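Local structure of DUF3845 domain-containing protein (Bacteroides thetaiotaomicron VPI-5482, 3GF6) at residues 41-47 and 201-207. The protein is of unknown function, a predicted bacterial lipoprotein with an all-beta fold from a gut Bacteroides species. Sequence-based numbering, arbitrary orientation. Where two conformers were deposited one is given.
Sequences VLDTIAQ and RENRVRL
Asp43 and Arg204 meet on the outer face of two antiparallel strands, diagonal neighbours joined by a side-on salt bridge. NE of Arg204 gives a nearly straight bond to OD1 of Asp43 (2.9 Å), and NH2 of Arg204 reaches OD2 of Asp43 at 2.6 Å. Each oxygen uses its syn lone pair, and carboxylate and guanidinium lie only 13° from coplanar, so two bonds fix the rotation of both groups. Arg204 gets there by running fully extended, CG anti to the backbone N (chi1 180°), a reach that suits a long arginine set diagonally from a short aspartate. Arg206, directly across from Asp43, brings its aliphatic CG to 3.6 Å from CG of Asp43. At the far end, Gln47 OE1 sits over the centre of the Arg201 guanidinium, 3.4 Å above its plane, while NH2 of Arg201 bonds to the carbonyl of Tyr48. A leucine in place of Arg201 would probably leave the Tyr48 carbonyl without this donor and Gln47 OE1 without the positive face beneath it.

Underneath, paired backbone bonds join Leu42 with Leu207, Thr44 with Val205 and Ala46 with Asn203, typified by Val205 N to Thr44 O at 2.8 Å. The inner face is mostly apolar: CB of Ala46 meets CG2 of Val205 at 3.9 Å, and CB of Leu42 lies 4.2 Å from CB of Leu207. Val205 and Leu207 continue onto Phe59 and Ile61 of strand 56-62, whereas the buried amide of Asn203 has its OD1 satisfied by Ser125 N. An outer face mixing charged residues with Val41 and Ile45, against this inner one, marks an amphipathic strand pair; strands 203-219 and 40-46 pair in one antiparallel sheet, whose inner face packs on strands 56-62 and 82-85 of the second, as in a beta-sandwich.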
# COMPACT_ATOMS: atom_id res chain seq x y z
N VAL A 41 -4.51 -2.06 14.80
CA VAL A 41 -3.07 -1.91 14.73
C VAL A 41 -2.39 -3.22 14.32
O VAL A 41 -2.54 -4.23 15.02
CB VAL A 41 -2.52 -1.41 16.05
CG1 VAL A 41 -0.98 -1.29 16.01
CG2 VAL A 41 -3.16 -0.03 16.43
N LEU A 42 -1.69 -3.22 13.18
CA LEU A 42 -0.79 -4.32 12.85
C LEU A 42 0.46 -4.19 13.75
O LEU A 42 0.99 -3.07 13.85
CB LEU A 42 -0.43 -4.25 11.36
CG LEU A 42 0.68 -5.15 10.80
CD1 LEU A 42 0.48 -6.66 11.13
CD2 LEU A 42 0.75 -4.87 9.28
N ASP A 43 0.95 -5.28 14.36
CA ASP A 43 2.08 -5.23 15.32
C ASP A 43 2.87 -6.54 15.11
O ASP A 43 2.41 -7.61 15.49
CB ASP A 43 1.51 -5.14 16.74
CG ASP A 43 2.53 -4.88 17.80
OD1 ASP A 43 3.72 -5.13 17.55
OD2 ASP A 43 2.11 -4.45 18.91
N THR A 44 4.03 -6.43 14.45
CA THR A 44 4.75 -7.56 13.86
C THR A 44 6.25 -7.28 13.99
O THR A 44 6.68 -6.18 13.72
CB THR A 44 4.40 -7.73 12.35
OG1 THR A 44 3.02 -8.10 12.18
CG2 THR A 44 5.32 -8.75 11.67
N ILE A 45 7.04 -8.28 14.39
CA ILE A 45 8.49 -8.14 14.40
C ILE A 45 9.01 -8.34 12.98
O ILE A 45 8.72 -9.37 12.36
CB ILE A 45 9.14 -9.16 15.37
CG1 ILE A 45 8.94 -8.70 16.82
CG2 ILE A 45 10.63 -9.31 15.10
CD1 ILE A 45 9.25 -9.76 17.85
N ALA A 46 9.71 -7.34 12.46
CA ALA A 46 10.40 -7.42 11.20
C ALA A 46 11.83 -7.91 11.42
O ALA A 46 12.58 -7.38 12.27
CB ALA A 46 10.38 -6.09 10.47
N GLN A 47 12.18 -8.96 10.69
CA GLN A 47 13.50 -9.52 10.63
C GLN A 47 13.63 -10.47 9.44
O GLN A 47 12.64 -11.04 8.97
CB GLN A 47 13.85 -10.27 11.93
CG GLN A 47 13.07 -11.52 12.18
CD GLN A 47 13.49 -12.24 13.50
OE1 GLN A 47 14.66 -12.25 13.88
NE2 GLN A 47 12.53 -12.82 14.19
N ARG A 201 19.11 -6.02 14.39
CA ARG A 201 18.75 -7.07 13.45
C ARG A 201 17.24 -7.14 13.25
O ARG A 201 16.79 -7.59 12.22
CB ARG A 201 19.23 -8.41 14.03
CG ARG A 201 19.23 -9.62 13.15
CD ARG A 201 17.93 -10.39 13.31
NE ARG A 201 17.75 -11.45 12.33
CZ ARG A 201 17.87 -12.73 12.61
NH1 ARG A 201 18.21 -13.12 13.83
NH2 ARG A 201 17.66 -13.64 11.67
N GLU A 202 16.47 -6.73 14.25
CA GLU A 202 15.00 -6.81 14.14
C GLU A 202 14.36 -5.55 14.68
O GLU A 202 15.00 -4.78 15.38
CB GLU A 202 14.48 -8.02 14.92
CG GLU A 202 14.67 -7.96 16.44
CD GLU A 202 16.07 -8.36 16.89
OE1 GLU A 202 16.48 -9.52 16.64
OE2 GLU A 202 16.77 -7.53 17.50
N ASN A 203 13.08 -5.37 14.36
CA ASN A 203 12.31 -4.31 15.00
C ASN A 203 10.85 -4.67 15.11
O ASN A 203 10.28 -5.29 14.21
CB ASN A 203 12.41 -2.99 14.26
CG ASN A 203 11.88 -1.83 15.12
OD1 ASN A 203 10.93 -1.13 14.70
ND2 ASN A 203 12.43 -1.68 16.36
N ARG A 204 10.23 -4.21 16.19
CA ARG A 204 8.81 -4.39 16.35
C ARG A 204 8.14 -3.27 15.60
O ARG A 204 8.22 -2.12 16.02
CB ARG A 204 8.47 -4.32 17.82
CG ARG A 204 7.00 -4.48 18.11
CD ARG A 204 6.66 -3.95 19.44
NE ARG A 204 5.24 -4.05 19.71
CZ ARG A 204 4.69 -3.68 20.87
NH1 ARG A 204 5.45 -3.23 21.87
NH2 ARG A 204 3.39 -3.78 21.04
N VAL A 205 7.48 -3.58 14.50
CA VAL A 205 6.87 -2.57 13.65
C VAL A 205 5.35 -2.49 13.90
O VAL A 205 4.64 -3.53 13.93
CB VAL A 205 7.11 -2.87 12.14
CG1 VAL A 205 6.41 -1.84 11.24
CG2 VAL A 205 8.64 -2.92 11.83
N ARG A 206 4.85 -1.28 14.07
CA ARG A 206 3.40 -1.08 14.24
C ARG A 206 2.84 -0.23 13.12
O ARG A 206 3.49 0.72 12.68
CB ARG A 206 3.11 -0.47 15.61
CG ARG A 206 3.14 -1.52 16.71
CD ARG A 206 2.76 -1.01 18.04
NE ARG A 206 3.64 0.04 18.47
CZ ARG A 206 3.39 0.90 19.46
NH1 ARG A 206 2.26 0.84 20.16
NH2 ARG A 206 4.29 1.83 19.74
N LEU A 207 1.67 -0.61 12.62
CA LEU A 207 0.99 0.17 11.61
C LEU A 207 -0.45 0.30 12.09
O LEU A 207 -1.20 -0.70 12.06
CB LEU A 207 1.04 -0.47 10.21
CG LEU A 207 0.38 0.33 9.07
CD1 LEU A 207 1.24 1.60 8.82
CD2 LEU A 207 0.19 -0.46 7.79